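Local coordinates for suppressor of RNA silencing p3 (Rice hoja blanca virus, PDB 3AJF), which suppresses RNA-mediated gene silencing in the infected host, presumably by binding double-stranded RNA, and is seen here as the helical domain of a homodimer, at residues P46-P49 / E50-S53; S58-W61 / M62-K66; S82-S85 / E86-V89. One frame throughout, in Å; residues are numbered along the deposited sequence.

Contact 1: residues P46-P49 / E50-S53; sequences PDDP and ENLS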
loop_
_atom_site.group_PDB
_atom_site.type_symbol
_atom_site.label_atom_id
_atom_site.label_comp_id
_atom_site.label_asym_id
_atom_site.label_seq_id
_atom_site.Cartn_x
_atom_site.Cartn_y
_atom_site.Cartn_z
ATOM N N PRO A 46 -2.105 3.305 -12.813
ATOM C CA PRO A 46 -3.352 2.702 -12.306
ATOM C C PRO A 46 -4.577 3.496 -12.786
ATOM O O PRO A 46 -4.568 4.736 -12.726
ATOM C CB PRO A 46 -3.180 2.822 -10.788
ATOM C CG PRO A 46 -1.651 2.720 -10.606
ATOM C CD PRO A 46 -1.110 3.518 -11.748
ATOM N N ASP A 47 -5.606 2.819 -13.278
ATOM C CA ASP A 47 -6.717 3.563 -13.891
ATOM C C ASP A 47 -8.062 3.108 -13.323
ATOM O O ASP A 47 -9.127 3.559 -13.752
ATOM C CB ASP A 47 -6.677 3.421 -15.417
ATOM C CG ASP A 47 -6.939 1.988 -15.881
ATOM O OD1 ASP A 47 -6.615 1.034 -15.147
ATOM O OD2 ASP A 47 -7.494 1.819 -16.979
ATOM N N ASP A 48 -7.989 2.205 -12.344
ATOM C CA ASP A 48 -9.171 1.685 -11.689
ATOM C C ASP A 48 -8.841 1.501 -10.218
ATOM O O ASP A 48 -7.917 0.757 -9.905
ATOM C CB ASP A 48 -9.583 0.330 -12.281
ATOM C CG ASP A 48 -10.929 -0.135 -11.762
ATOM O OD1 ASP A 48 -10.997 -0.655 -10.635
ATOM O OD2 ASP A 48 -11.935 0.031 -12.490
ATOM N N PRO A 49 -9.614 2.151 -9.310
ATOM C CA PRO A 49 -9.320 2.012 -7.865
ATOM C C PRO A 49 -9.468 0.580 -7.349
ATOM O O PRO A 49 -8.711 0.165 -6.468
ATOM C CB PRO A 49 -10.362 2.925 -7.206
ATOM C CG PRO A 49 -11.529 2.923 -8.206
ATOM C CD PRO A 49 -10.800 3.011 -9.542
ATOM N N GLU A 50 -10.458 -0.173 -7.844
ATOM C CA GLU A 50 -10.577 -1.587 -7.419
ATOM C C GLU A 50 -9.373 -2.447 -7.869
ATOM O O GLU A 50 -8.863 -3.232 -7.082
ATOM C CB GLU A 50 -11.915 -2.227 -7.837
ATOM C CG GLU A 50 -11.973 -3.795 -7.708
ATOM C CD GLU A 50 -11.934 -4.366 -6.251
ATOM O OE1 GLU A 50 -11.217 -3.825 -5.365
ATOM O OE2 GLU A 50 -12.599 -5.414 -5.998
ATOM N N ASN A 51 -8.928 -2.311 -9.116
ATOM C CA ASN A 51 -7.775 -3.066 -9.592
ATOM C C ASN A 51 -6.506 -2.692 -8.846
ATOM O O ASN A 51 -5.670 -3.560 -8.541
ATOM C CB ASN A 51 -7.555 -2.862 -11.081
ATOM C CG ASN A 51 -8.667 -3.529 -11.950
ATOM O OD1 ASN A 51 -9.485 -4.299 -11.457
ATOM N ND2 ASN A 51 -8.679 -3.209 -13.240
ATOM N N LEU A 52 -6.340 -1.401 -8.576
ATOM C CA LEU A 52 -5.171 -0.946 -7.811
ATOM C C LEU A 52 -5.215 -1.525 -6.384
ATOM O O LEU A 52 -4.210 -1.901 -5.854
ATOM C CB LEU A 52 -5.073 0.590 -7.765
ATOM C CG LEU A 52 -3.924 1.182 -6.909
ATOM C CD1 LEU A 52 -2.529 0.792 -7.446
ATOM C CD2 LEU A 52 -4.037 2.703 -6.791
ATOM N N SER A 53 -6.399 -1.566 -5.774
ATOM C CA SER A 53 -6.588 -2.146 -4.442
ATOM C C SER A 53 -6.116 -3.588 -4.383
ATOM O O SER A 53 -5.394 -3.988 -3.449
ATOM C CB SER A 53 -8.065 -2.105 -4.045
ATOM O OG SER A 53 -8.247 -2.812 -2.835
#
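The carboxylate of D48 reaches forward over the first turn of helix 49-64 and takes the backbone N-H of N51. D48 OD1 lies 3.1 Å from N51 N, with an N-H...O angle of 158°, and is met on its anti side, somewhat out of the carboxylate plane. D48 holds CG anti to its own N (chi1 -171°), which places the carboxylate beside its own carbonyl carbon, within bonding distance of N51 N. E50 N is also close to D48 OD1, at 2.9 Å. The negative charge at this end of the helix would be expected to suit the helix dipole.

Two backbone bonds start the helix proper: L52 N gives to D48 O at 3.0 Å, and S53 N gives to P49 O at 3.0 Å. P49, in the first turn, has no N-H to offer.

Apolar packing is carried by P46 and L52. L52 CD1 meets P46 CG at 3.8 Å and also P46 CB, while CD2 only skirts CB. M42 also touches L52, and L91 touches P46. Taken together, the loop after helix 36-44 ends in a classic aspartate N-cap, followed by proline at the first helical position.

Contact 2: residues S58-W61 / M62-K66; sequences SAIW and MLSHK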
loop_
_atom_site.group_PDB
_atom_site.type_symbol
_atom_site.label_atom_id
_atom_site.label_comp_id
_atom_site.label_asym_id
_atom_site.label_seq_id
_atom_site.Cartn_x
_atom_site.Cartn_y
_atom_site.Cartn_z
ATOM N N SER A 58 -2.022 -7.691 -2.825
ATOM C CA SER A 58 -1.090 -8.814 -3.086
ATOM C C SER A 58 0.338 -8.494 -2.624
ATOM O O SER A 58 1.011 -9.349 -2.012
ATOM C CB SER A 58 -1.081 -9.243 -4.559
ATOM O OG SER A 58 -2.072 -10.217 -4.841
ATOM N N ALA A 59 0.807 -7.285 -2.928
ATOM C CA ALA A 59 2.143 -6.845 -2.487
ATOM C C ALA A 59 2.241 -6.764 -0.954
ATOM O O ALA A 59 3.235 -7.162 -0.381
ATOM C CB ALA A 59 2.511 -5.508 -3.160
ATOM N N ILE A 60 1.203 -6.244 -0.296
ATOM C CA ILE A 60 1.128 -6.166 1.173
ATOM C C ILE A 60 1.083 -7.584 1.795
ATOM O O ILE A 60 1.761 -7.859 2.786
ATOM C CB ILE A 60 -0.058 -5.303 1.645
ATOM C CG1 ILE A 60 0.206 -3.814 1.236
ATOM C CG2 ILE A 60 -0.268 -5.434 3.196
ATOM C CD1 ILE A 60 -1.024 -2.843 1.411
ATOM N N TRP A 61 0.312 -8.478 1.187
ATOM C CA TRP A 61 0.339 -9.888 1.609
ATOM C C TRP A 61 1.756 -10.495 1.570
ATOM O O TRP A 61 2.188 -11.144 2.533
ATOM C CB TRP A 61 -0.679 -10.760 0.846
ATOM C CG TRP A 61 -0.506 -12.193 1.240
ATOM C CD1 TRP A 61 -1.139 -12.858 2.269
ATOM C CD2 TRP A 61 0.381 -13.122 0.641
ATOM N NE1 TRP A 61 -0.699 -14.172 2.321
ATOM C CE2 TRP A 61 0.249 -14.351 1.343
ATOM C CE3 TRP A 61 1.268 -13.053 -0.445
ATOM C CZ2 TRP A 61 0.985 -15.494 1.004
ATOM C CZ3 TRP A 61 2.002 -14.208 -0.791
ATOM C CH2 TRP A 61 1.861 -15.407 -0.052
HETATM N N MSE A 62 2.477 -10.277 0.475
HETATM C CA MSE A 62 3.846 -10.777 0.315
HETATM C C MSE A 62 4.784 -10.250 1.409
HETATM O O MSE A 62 5.731 -10.950 1.811
HETATM C CB MSE A 62 4.417 -10.394 -1.046
HETATM C CG MSE A 62 3.760 -11.045 -2.251
HETATM SE SE MSE A 62 4.187 -10.211 -3.988
HETATM C CE MSE A 62 6.137 -10.586 -4.246
ATOM N N LEU A 63 4.572 -9.003 1.846
ATOM C CA LEU A 63 5.412 -8.405 2.890
ATOM C C LEU A 63 5.000 -8.829 4.303
ATOM O O LEU A 63 5.836 -8.883 5.215
ATOM C CB LEU A 63 5.373 -6.874 2.794
ATOM C CG LEU A 63 6.060 -6.283 1.563
ATOM C CD1 LEU A 63 5.606 -4.823 1.268
ATOM C CD2 LEU A 63 7.575 -6.383 1.778
ATOM N N SER A 64 3.717 -9.077 4.496
ATOM C CA SER A 64 3.194 -9.291 5.835
ATOM C C SER A 64 3.085 -10.774 6.182
ATOM O O SER A 64 3.079 -11.127 7.364
ATOM C CB SER A 64 1.835 -8.603 5.988
ATOM O OG SER A 64 0.847 -9.168 5.128
ATOM N N HIS A 65 2.965 -11.631 5.164
ATOM C CA HIS A 65 2.650 -13.059 5.421
ATOM C C HIS A 65 3.666 -14.030 4.834
ATOM O O HIS A 65 3.876 -15.103 5.392
ATOM C CB HIS A 65 1.259 -13.436 4.914
ATOM C CG HIS A 65 0.143 -12.824 5.696
ATOM N ND1 HIS A 65 -0.523 -13.492 6.697
ATOM C CD2 HIS A 65 -0.420 -11.600 5.622
ATOM C CE1 HIS A 65 -1.443 -12.699 7.221
ATOM N NE2 HIS A 65 -1.406 -11.548 6.576
ATOM N N LYS A 66 4.257 -13.678 3.701
ATOM C CA LYS A 66 5.106 -14.615 2.948
ATOM C C LYS A 66 6.453 -14.771 3.631
ATOM O O LYS A 66 7.306 -13.888 3.571
ATOM C CB LYS A 66 5.293 -14.170 1.486
ATOM C CG LYS A 66 5.968 -15.204 0.592
ATOM C CD LYS A 66 6.058 -14.736 -0.868
ATOM C CE LYS A 66 7.130 -15.514 -1.646
ATOM N NZ LYS A 66 6.735 -16.937 -1.782
#
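W61 lays its indole along the last turn of helix 49-64, against M62, H65 and K66. CB and CG start beside the amide of M62. From there chi1 of 175° sets CG anti to the backbone N and carries the ring system toward the helix end. CD1 meets CD2 of H65 at 3.7 Å. H65 CB sits over the face of the five-membered ring, 3.7 Å from its centroid, a CH-pi contact, and is closest to NE1 at 3.3 Å. The H65 imidazole runs nearly parallel to the pyrrole part, planes 5° apart, but is slid so far that they barely overlap. The helix ends here: H65 is the first residue to leave helical angles, while its N still bonds to W61 O at 2.8 Å. On the six-membered side CE3 packs on M62 CG at 3.7 Å, and CZ3 and CH2 reach K66 CB, both at 4.0 Å. The K66 amine goes on to a salt bridge with D68. M62, a selenomethionine, packs on F23 and I26 of helix 17-30. In the residue before W61, I60 O accepts from both S64 N and S64 OG, the hydroxyl arriving above the carbonyl plane at 2.8 Å.

Contact 3: residues S82-S85 / E86-V89; sequences STYS and EYFV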
loop_
_atom_site.group_PDB
_atom_site.type_symbol
_atom_site.label_atom_id
_atom_site.label_comp_id
_atom_site.label_asym_id
_atom_site.label_seq_id
_atom_site.Cartn_x
_atom_site.Cartn_y
_atom_site.Cartn_z
ATOM N N SER A 82 4.474 1.781 -1.563
ATOM C CA SER A 82 4.470 3.150 -1.122
ATOM C C SER A 82 4.171 4.075 -2.304
ATOM O O SER A 82 3.309 4.989 -2.190
ATOM C CB SER A 82 5.807 3.455 -0.424
ATOM O OG SER A 82 6.011 4.831 -0.306
ATOM N N THR A 83 4.826 3.829 -3.442
ATOM C CA THR A 83 4.630 4.660 -4.627
ATOM C C THR A 83 3.302 4.470 -5.360
ATOM O O THR A 83 2.695 5.455 -5.792
ATOM C CB THR A 83 5.821 4.572 -5.671
ATOM O OG1 THR A 83 5.832 3.296 -6.285
ATOM C CG2 THR A 83 7.102 4.710 -5.004
ATOM N N TYR A 84 2.828 3.228 -5.486
ATOM C CA TYR A 84 1.618 3.010 -6.273
ATOM C C TYR A 84 0.381 3.398 -5.479
ATOM O O TYR A 84 -0.631 3.777 -6.062
ATOM C CB TYR A 84 1.559 1.579 -6.805
ATOM C CG TYR A 84 2.406 1.507 -8.052
ATOM C CD1 TYR A 84 3.737 1.094 -7.994
ATOM C CD2 TYR A 84 1.891 1.931 -9.282
ATOM C CE1 TYR A 84 4.540 1.079 -9.135
ATOM C CE2 TYR A 84 2.702 1.936 -10.438
ATOM C CZ TYR A 84 4.012 1.515 -10.346
ATOM O OH TYR A 84 4.793 1.510 -11.477
ATOM N N SER A 85 0.482 3.355 -4.145
ATOM C CA SER A 85 -0.619 3.854 -3.302
ATOM C C SER A 85 -0.906 5.330 -3.560
ATOM O O SER A 85 -2.051 5.798 -3.401
ATOM C CB SER A 85 -0.358 3.567 -1.811
ATOM O OG SER A 85 0.746 4.336 -1.358
ATOM N N GLU A 86 0.103 6.061 -4.015
ATOM C CA GLU A 86 -0.032 7.513 -4.270
ATOM C C GLU A 86 -1.126 7.847 -5.267
ATOM O O GLU A 86 -1.724 8.918 -5.200
ATOM C CB GLU A 86 1.286 8.127 -4.778
ATOM C CG GLU A 86 2.458 7.962 -3.795
ATOM C CD GLU A 86 3.789 8.487 -4.382
ATOM O OE1 GLU A 86 3.729 9.128 -5.448
ATOM O OE2 GLU A 86 4.868 8.266 -3.778
ATOM N N TYR A 87 -1.433 6.912 -6.160
ATOM C CA TYR A 87 -2.376 7.180 -7.223
ATOM C C TYR A 87 -3.788 7.357 -6.640
ATOM O O TYR A 87 -4.628 8.000 -7.252
ATOM C CB TYR A 87 -2.303 6.067 -8.286
ATOM C CG TYR A 87 -1.059 6.222 -9.173
ATOM C CD1 TYR A 87 -1.083 7.066 -10.263
ATOM C CD2 TYR A 87 0.119 5.548 -8.893
ATOM C CE1 TYR A 87 0.045 7.250 -11.091
ATOM C CE2 TYR A 87 1.271 5.718 -9.718
ATOM C CZ TYR A 87 1.199 6.573 -10.812
ATOM O OH TYR A 87 2.286 6.788 -11.648
ATOM N N PHE A 88 -4.026 6.862 -5.418
ATOM C CA PHE A 88 -5.340 7.056 -4.790
ATOM C C PHE A 88 -5.755 8.505 -4.575
ATOM O O PHE A 88 -6.952 8.778 -4.351
ATOM C CB PHE A 88 -5.468 6.309 -3.463
ATOM C CG PHE A 88 -5.749 4.830 -3.637
ATOM C CD1 PHE A 88 -6.805 4.405 -4.435
ATOM C CD2 PHE A 88 -4.971 3.882 -2.989
ATOM C CE1 PHE A 88 -7.106 3.053 -4.562
ATOM C CE2 PHE A 88 -5.255 2.514 -3.140
ATOM C CZ PHE A 88 -6.328 2.115 -3.938
ATOM N N VAL A 89 -4.811 9.429 -4.623
ATOM C CA VAL A 89 -5.170 10.807 -4.386
ATOM C C VAL A 89 -6.157 11.247 -5.477
ATOM O O VAL A 89 -7.201 11.853 -5.178
ATOM C CB VAL A 89 -3.933 11.731 -4.276
ATOM C CG1 VAL A 89 -4.348 13.158 -4.081
ATOM C CG2 VAL A 89 -3.070 11.304 -3.087
#
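Y84 and Y87 run alongside each other in the same direction at the far end of helix 74-85, where the chain keeps coiling through i to i+3 bonds. Y84 CD2 meets Y87 CE2 at 3.9 Å, and the ring planes are 24° apart but slid until they scarcely overlap. This is an i to i+3 pairing, matched by the backbone. E86 N bonds to T83 O, Y87 N to Y84 O at 3.2 Å, and F88 N to S85 O at 3.0 Å, each donor three residues on from its acceptor, as in a 3-10 turn. All three donors stand well above the carbonyl planes; for T83 O the displacement is 63°.

The same carbonyls also meet side chains. Y87 CD2 lies 3.4 Å from Y84 O, which sits at the edge of the Y87 ring. E86 folds its CB and CG back on T83 O, CB at 3.2 Å, then runs out extended toward T83 CA. F88 turns CB and CD2 to S85 O.

Further out, neighbouring elements hold Y84 and cover Y87 and F88. Y84 OH is hydrogen-bonded to the carbonyl of I43, and its ring meets F55 edge-to-face. Y87 rests on P46 and L52, while F88 packs on L52 and L56 of helix 49-64 and on T78 of the second subunit. R74 of the second subunit donates to the carbonyl of F88, and S82 OG is hydrogen-bonded to S82 OG of the second subunit, so this region belongs to the dimer interface. S85 holds OG between its N and its carbonyl carbon (chi1 67°), bending the hydroxyl back to S82 O, 2.8 Å away and approached from above the carbonyl plane.

In the fold
Contacts 1 and 2 sit on helix 49-64, one at its start and one at its end, about 18 Å apart between centres. Contact 3 lies at the far end of the following helix, 74-85, and touches contact 1 directly, L52 CD2 coming to 3.6 Å from Y84 O. Contacts 2 and 3 do not meet. Contact 2 is mostly buried, apart from exposed W61 and H65; the other two are partly buried. Their chemistry follows their places: a carboxylate caps an amide at the helix start, whereas contacts 2 and 3 bring aromatic rings together. All three also touch the second subunit, E50 packing on its H65.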